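Local structure of protease Do-like 2, chloroplastic (Arabidopsis thaliana, 4FLN) at residues B[144-149]-B[187-192]; B[361-366]-B[403-408]. The protein is a chloroplast serine protease that performs the primary cleavage of the photodamaged D1 protein of photosystem II. All blocks are in the same frame, centred on the assembly; numbering follows the deposited sequence.

In the fold
Contact 1 comes first along the chain. Loop 144-149 follows strand 123-129, the last strand of the first protease barrel, and meets strand 185-191 of the second. The 37 residues between its segments include strands 151-156 and 165-178, so the closed loop lies largely in the second barrel. Contact 2 opens after contact 1 has closed, so the two follow in series and neither nest nor cross. It joins loop 361-366, which follows strand 346-353, to the end of helix 398-406 in the second PDZ domain. The contact centres are about 31 Å apart, and their nearest atoms about 17 Å.

Contact 1 (B[144-149]-B[187-192]); sequences HLPRLQ and LGIQID
Leu-187 lies on strand 185-191 and extends its side chain to meet that of Leu-145, tip to tip. The methyl CD2 of Leu-187 stands 3.9 Å from CD1 of Leu-145. In both leucines CG is anti to the backbone N, with chi1 -178° in Leu-187 and -174° in Leu-145, and this carries each branched end into the gap between strand and loop. Strand 165-178 adds Ile-174 against Leu-187.

Two residues on, Ile-189 points to the same loop. Its CG1 is anti to the carbonyl carbon, chi1 -56°, and the extended branch brings CD1 up to the proline ring. CD1 of Ile-189 lies 3.7 Å from CG of Pro-146 and 3.9 Å from CD of the same ring. These side chains also meet tip to tip. CD1 of Ile-189 is a looser 4.4 Å from CD1 of Leu-145, so this one methyl reaches both loop residues. Val-171 touches Pro-146 and Ile-189 alike, and Pro-232 touches Leu-145 and Ile-189.

The nearest CA atoms, those of Pro-146 and Ile-189, are 8.6 Å apart. The loop therefore lies over the side chains of the strand and does not pair with it as another strand. Ile-189 instead makes backbone hydrogen bonds with Val-230, within the second barrel of the chymotrypsin-like protease fold. On the loop, Pro-146 O accepts a hydrogen bond from Arg-317 NH2.

The chemistry across this pair of segments is wholly apolar. Methyl groups and a proline ring hold the inter-barrel loop to the second barrel by shape and exclusion of water, without directional bonds.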
loop_
_atom_site.group_PDB
_atom_site.type_symbol
_atom_site.label_atom_id
_atom_site.label_comp_id
_atom_site.label_asym_id
_atom_site.label_seq_id
_atom_site.Cartn_x
_atom_site.Cartn_y
_atom_site.Cartn_z
ATOM N N HIS B 144 23.586 -38.046 -17.047
ATOM C CA HIS B 144 23.058 -38.664 -15.840
ATOM C C HIS B 144 22.836 -37.579 -14.779
ATOM O O HIS B 144 23.185 -36.420 -14.988
ATOM C CB HIS B 144 24.009 -39.765 -15.332
ATOM N N LEU B 145 22.277 -37.960 -13.639
ATOM C CA LEU B 145 21.949 -37.002 -12.592
ATOM C C LEU B 145 23.203 -36.477 -11.873
ATOM O O LEU B 145 24.022 -37.256 -11.382
ATOM C CB LEU B 145 20.974 -37.642 -11.601
ATOM C CG LEU B 145 20.381 -36.789 -10.484
ATOM C CD1 LEU B 145 19.046 -36.213 -10.907
ATOM C CD2 LEU B 145 20.228 -37.631 -9.235
ATOM N N PRO B 146 23.342 -35.144 -11.798
ATOM C CA PRO B 146 24.491 -34.428 -11.228
ATOM C C PRO B 146 24.654 -34.628 -9.727
ATOM O O PRO B 146 23.769 -35.176 -9.072
ATOM C CB PRO B 146 24.162 -32.959 -11.511
ATOM C CG PRO B 146 22.693 -32.925 -11.624
ATOM C CD PRO B 146 22.308 -34.209 -12.276
ATOM N N ARG B 147 25.800 -34.204 -9.202
ATOM C CA ARG B 147 26.018 -34.183 -7.766
ATOM C C ARG B 147 26.025 -32.735 -7.298
ATOM O O ARG B 147 26.283 -31.821 -8.080
ATOM C CB ARG B 147 27.317 -34.902 -7.390
ATOM C CG ARG B 147 27.313 -36.370 -7.802
ATOM C CD ARG B 147 28.412 -37.211 -7.152
ATOM N NE ARG B 147 28.051 -38.631 -7.183
ATOM C CZ ARG B 147 27.443 -39.278 -6.188
ATOM N NH1 ARG B 147 27.144 -38.641 -5.060
ATOM N NH2 ARG B 147 27.139 -40.565 -6.314
ATOM N N LEU B 148 25.684 -32.522 -6.033
ATOM C CA LEU B 148 25.724 -31.187 -5.467
ATOM C C LEU B 148 27.065 -30.522 -5.744
ATOM O O LEU B 148 28.123 -31.122 -5.558
ATOM C CB LEU B 148 25.487 -31.231 -3.960
ATOM C CG LEU B 148 24.092 -31.621 -3.470
ATOM C CD1 LEU B 148 24.020 -31.470 -1.960
ATOM C CD2 LEU B 148 23.003 -30.787 -4.147
ATOM N N GLN B 149 26.994 -29.273 -6.195
ATOM C CA GLN B 149 28.167 -28.453 -6.495
ATOM C C GLN B 149 28.686 -28.647 -7.909
ATOM O O GLN B 149 29.567 -27.929 -8.353
ATOM C CB GLN B 149 29.276 -28.684 -5.474
ATOM C CG GLN B 149 30.412 -27.690 -5.585
ATOM C CD GLN B 149 31.222 -27.601 -4.315
ATOM O OE1 GLN B 149 31.010 -28.371 -3.375
ATOM N NE2 GLN B 149 32.148 -26.656 -4.273
ATOM N N LEU B 187 11.221 -35.533 -8.410
ATOM C CA LEU B 187 12.579 -35.128 -8.115
ATOM C C LEU B 187 12.830 -33.832 -8.885
ATOM O O LEU B 187 12.197 -33.590 -9.916
ATOM C CB LEU B 187 13.549 -36.228 -8.537
ATOM C CG LEU B 187 15.055 -36.101 -8.294
ATOM C CD1 LEU B 187 15.388 -36.193 -6.811
ATOM C CD2 LEU B 187 15.789 -37.186 -9.057
ATOM N N GLY B 188 13.713 -32.984 -8.363
ATOM C CA GLY B 188 14.075 -31.746 -9.024
ATOM C C GLY B 188 15.465 -31.296 -8.628
ATOM O O GLY B 188 15.942 -31.642 -7.552
ATOM N N ILE B 189 16.110 -30.522 -9.496
ATOM C CA ILE B 189 17.439 -29.991 -9.227
ATOM C C ILE B 189 17.342 -28.493 -9.025
ATOM O O ILE B 189 16.763 -27.797 -9.850
ATOM C CB ILE B 189 18.406 -30.247 -10.406
ATOM C CG1 ILE B 189 18.476 -31.737 -10.739
ATOM C CG2 ILE B 189 19.798 -29.703 -10.103
ATOM C CD1 ILE B 189 19.143 -32.020 -12.070
ATOM N N GLN B 190 17.897 -28.002 -7.919
ATOM C CA GLN B 190 18.003 -26.567 -7.669
ATOM C C GLN B 190 19.368 -26.072 -8.120
ATOM O O GLN B 190 20.383 -26.715 -7.865
ATOM C CB GLN B 190 17.878 -26.290 -6.185
ATOM C CG GLN B 190 16.554 -25.763 -5.709
ATOM C CD GLN B 190 16.612 -25.370 -4.239
ATOM O OE1 GLN B 190 17.582 -24.749 -3.791
ATOM N NE2 GLN B 190 15.578 -25.730 -3.483
ATOM N N ILE B 191 19.404 -24.926 -8.783
ATOM C CA ILE B 191 20.683 -24.331 -9.149
ATOM C C ILE B 191 20.869 -22.942 -8.559
ATOM O O ILE B 191 19.920 -22.246 -8.222
ATOM C CB ILE B 191 20.908 -24.267 -10.683
ATOM C CG1 ILE B 191 19.793 -23.467 -11.356
ATOM C CG2 ILE B 191 21.059 -25.680 -11.293
ATOM C CD1 ILE B 191 20.311 -22.578 -12.454
ATOM N N ASP B 192 22.126 -22.543 -8.518
ATOM C CA ASP B 192 22.649 -21.407 -7.777
ATOM C C ASP B 192 22.449 -20.117 -8.581
ATOM O O ASP B 192 22.931 -19.057 -8.209
ATOM C CB ASP B 192 24.141 -21.716 -7.579
ATOM C CG ASP B 192 24.882 -20.663 -6.820
ATOM O OD1 ASP B 192 25.443 -19.757 -7.473
ATOM O OD2 ASP B 192 24.948 -20.770 -5.580
#

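Contact 2 (B[361-366]-B[403-408]); sequences VPYHID and KARYSV
Val-361 and Ala-404 mark the closest backbone approach, with CA atoms 5.9 Å apart. Segment 361-366 is an irregular loop. Segment 403-408 holds the end of a helix, which Ser-407 is first to leave. Ser-407 N makes a weak hydrogen bond to Lys-403 O.

The methyl CG2 of Val-361 comes against the helix surface, 3.8 Å from CA of Ala-404 and 3.9 Å from its CB. CG1 is anti to the backbone N (chi1 173°), leaving CG2 to face Ala-404.

Tyr-363 OH lies 4.0 Å from NH1 of Arg-405, too far for a hydrogen bond. The side chains cross at about a right angle, ring and guanidinium planes 78° apart. The arginine chain bends at chi2 and chi3, bringing its end back toward the loop, where NH2 makes a salt bridge to Glu-385.

Tyr-363 packs on the bound peptide, and Ser-407 OG makes a weak hydrogen bond to its backbone. Arg-405 packs on Leu-398 of a neighbouring subunit, so the contact borders peptide and subunit interface. Helix 385-391 borders both halves: Glu-385 packs on Val-361 and Tyr-363, Ile-388 on Ala-404. The loop meets two helices of the second PDZ domain, 385-391 and 398-406.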
loop_
_atom_site.group_PDB
_atom_site.type_symbol
_atom_site.label_atom_id
_atom_site.label_comp_id
_atom_site.label_asym_id
_atom_site.label_seq_id
_atom_site.Cartn_x
_atom_site.Cartn_y
_atom_site.Cartn_z
ATOM N N VAL B 361 -11.379 -32.233 -7.481
ATOM C CA VAL B 361 -11.375 -30.922 -8.091
ATOM C C VAL B 361 -10.058 -30.823 -8.847
ATOM O O VAL B 361 -9.004 -30.607 -8.250
ATOM C CB VAL B 361 -11.423 -29.830 -7.002
ATOM C CG1 VAL B 361 -11.252 -28.448 -7.606
ATOM C CG2 VAL B 361 -12.712 -29.931 -6.196
ATOM N N PRO B 362 -10.114 -30.964 -10.175
ATOM C CA PRO B 362 -8.902 -31.084 -10.990
ATOM C C PRO B 362 -8.164 -29.767 -11.166
ATOM O O PRO B 362 -8.784 -28.709 -11.151
ATOM C CB PRO B 362 -9.444 -31.568 -12.339
ATOM C CG PRO B 362 -10.810 -31.044 -12.396
ATOM C CD PRO B 362 -11.333 -31.122 -10.983
ATOM N N TYR B 363 -6.845 -29.836 -11.289
ATOM C CA TYR B 363 -6.047 -28.678 -11.677
ATOM C C TYR B 363 -5.995 -28.482 -13.192
ATOM O O TYR B 363 -5.942 -27.355 -13.673
ATOM C CB TYR B 363 -4.630 -28.785 -11.105
ATOM C CG TYR B 363 -4.576 -28.667 -9.597
ATOM C CD1 TYR B 363 -4.288 -27.453 -8.987
ATOM C CD2 TYR B 363 -4.831 -29.767 -8.781
ATOM C CE1 TYR B 363 -4.245 -27.336 -7.604
ATOM C CE2 TYR B 363 -4.792 -29.660 -7.396
ATOM C CZ TYR B 363 -4.499 -28.439 -6.814
ATOM O OH TYR B 363 -4.455 -28.316 -5.443
ATOM N N HIS B 364 -5.975 -29.590 -13.932
ATOM C CA HIS B 364 -5.635 -29.561 -15.357
ATOM C C HIS B 364 -6.778 -29.509 -16.396
ATOM O O HIS B 364 -6.525 -29.226 -17.568
ATOM C CB HIS B 364 -4.650 -30.707 -15.659
ATOM C CG HIS B 364 -4.636 -31.151 -17.089
ATOM N ND1 HIS B 364 -4.483 -30.277 -18.144
ATOM C CD2 HIS B 364 -4.746 -32.385 -17.640
ATOM C CE1 HIS B 364 -4.507 -30.950 -19.282
ATOM N NE2 HIS B 364 -4.665 -32.233 -19.003
ATOM N N ILE B 365 -8.018 -29.750 -15.984
ATOM C CA ILE B 365 -9.177 -29.721 -16.903
ATOM C C ILE B 365 -9.158 -30.779 -18.013
ATOM O O ILE B 365 -10.127 -30.910 -18.759
ATOM C CB ILE B 365 -9.385 -28.349 -17.601
ATOM C CG1 ILE B 365 -8.915 -27.190 -16.722
ATOM C CG2 ILE B 365 -10.841 -28.183 -18.036
ATOM C CD1 ILE B 365 -7.592 -26.579 -17.176
ATOM N N ASP B 366 -8.062 -31.523 -18.122
ATOM C CA ASP B 366 -7.838 -32.440 -19.243
ATOM C C ASP B 366 -7.660 -31.694 -20.565
ATOM O O ASP B 366 -7.877 -32.256 -21.640
ATOM C CB ASP B 366 -8.996 -33.438 -19.371
ATOM C CG ASP B 366 -9.210 -34.254 -18.110
ATOM O OD1 ASP B 366 -8.844 -33.771 -17.018
ATOM O OD2 ASP B 366 -9.749 -35.378 -18.213
ATOM N N LYS B 403 -14.205 -28.088 0.744
ATOM C CA LYS B 403 -14.466 -29.270 -0.078
ATOM C C LYS B 403 -13.407 -29.431 -1.159
ATOM O O LYS B 403 -12.954 -30.538 -1.434
ATOM C CB LYS B 403 -15.861 -29.227 -0.695
ATOM C CG LYS B 403 -16.924 -29.739 0.244
ATOM C CD LYS B 403 -18.110 -30.333 -0.495
ATOM C CE LYS B 403 -18.949 -31.195 0.446
ATOM N NZ LYS B 403 -20.263 -31.614 -0.138
ATOM N N ALA B 404 -12.993 -28.319 -1.754
ATOM C CA ALA B 404 -11.981 -28.376 -2.797
ATOM C C ALA B 404 -10.585 -28.665 -2.250
ATOM O O ALA B 404 -9.748 -29.226 -2.951
ATOM C CB ALA B 404 -11.980 -27.087 -3.603
ATOM N N ARG B 405 -10.308 -28.222 -1.030
ATOM C CA ARG B 405 -9.013 -28.484 -0.401
ATOM C C ARG B 405 -8.916 -29.839 0.318
ATOM O O ARG B 405 -7.884 -30.506 0.259
ATOM C CB ARG B 405 -8.635 -27.342 0.550
ATOM C CG ARG B 405 -8.692 -25.955 -0.088
ATOM C CD ARG B 405 -7.596 -25.761 -1.127
ATOM N NE ARG B 405 -8.052 -24.966 -2.265
ATOM C CZ ARG B 405 -7.341 -24.766 -3.373
ATOM N NH1 ARG B 405 -6.129 -25.299 -3.499
ATOM N NH2 ARG B 405 -7.842 -24.032 -4.356
ATOM N N TYR B 406 -9.985 -30.198 1.032
ATOM C CA TYR B 406 -9.986 -31.332 1.967
ATOM C C TYR B 406 -10.625 -32.650 1.500
ATOM O O TYR B 406 -10.645 -33.630 2.246
ATOM C CB TYR B 406 -10.610 -30.901 3.305
ATOM C CG TYR B 406 -9.782 -29.886 4.065
ATOM C CD1 TYR B 406 -9.692 -29.925 5.450
ATOM C CD2 TYR B 406 -9.077 -28.898 3.393
ATOM C CE1 TYR B 406 -8.930 -29.002 6.138
ATOM C CE2 TYR B 406 -8.313 -27.975 4.066
ATOM C CZ TYR B 406 -8.241 -28.027 5.439
ATOM O OH TYR B 406 -7.474 -27.095 6.106
ATOM N N SER B 407 -11.165 -32.680 0.292
ATOM C CA SER B 407 -11.970 -33.831 -0.114
ATOM C C SER B 407 -11.341 -34.710 -1.197
ATOM O O SER B 407 -10.643 -34.227 -2.087
ATOM C CB SER B 407 -13.363 -33.382 -0.543
ATOM O OG SER B 407 -14.067 -34.465 -1.112
ATOM N N VAL B 408 -11.607 -36.010 -1.115
ATOM C CA VAL B 408 -11.059 -36.964 -2.071
ATOM C C VAL B 408 -12.176 -37.600 -2.886
ATOM O O VAL B 408 -13.315 -37.644 -2.447
ATOM C CB VAL B 408 -10.257 -38.087 -1.372
ATOM C CG1 VAL B 408 -9.206 -37.495 -0.464
ATOM C CG2 VAL B 408 -11.186 -38.997 -0.592
#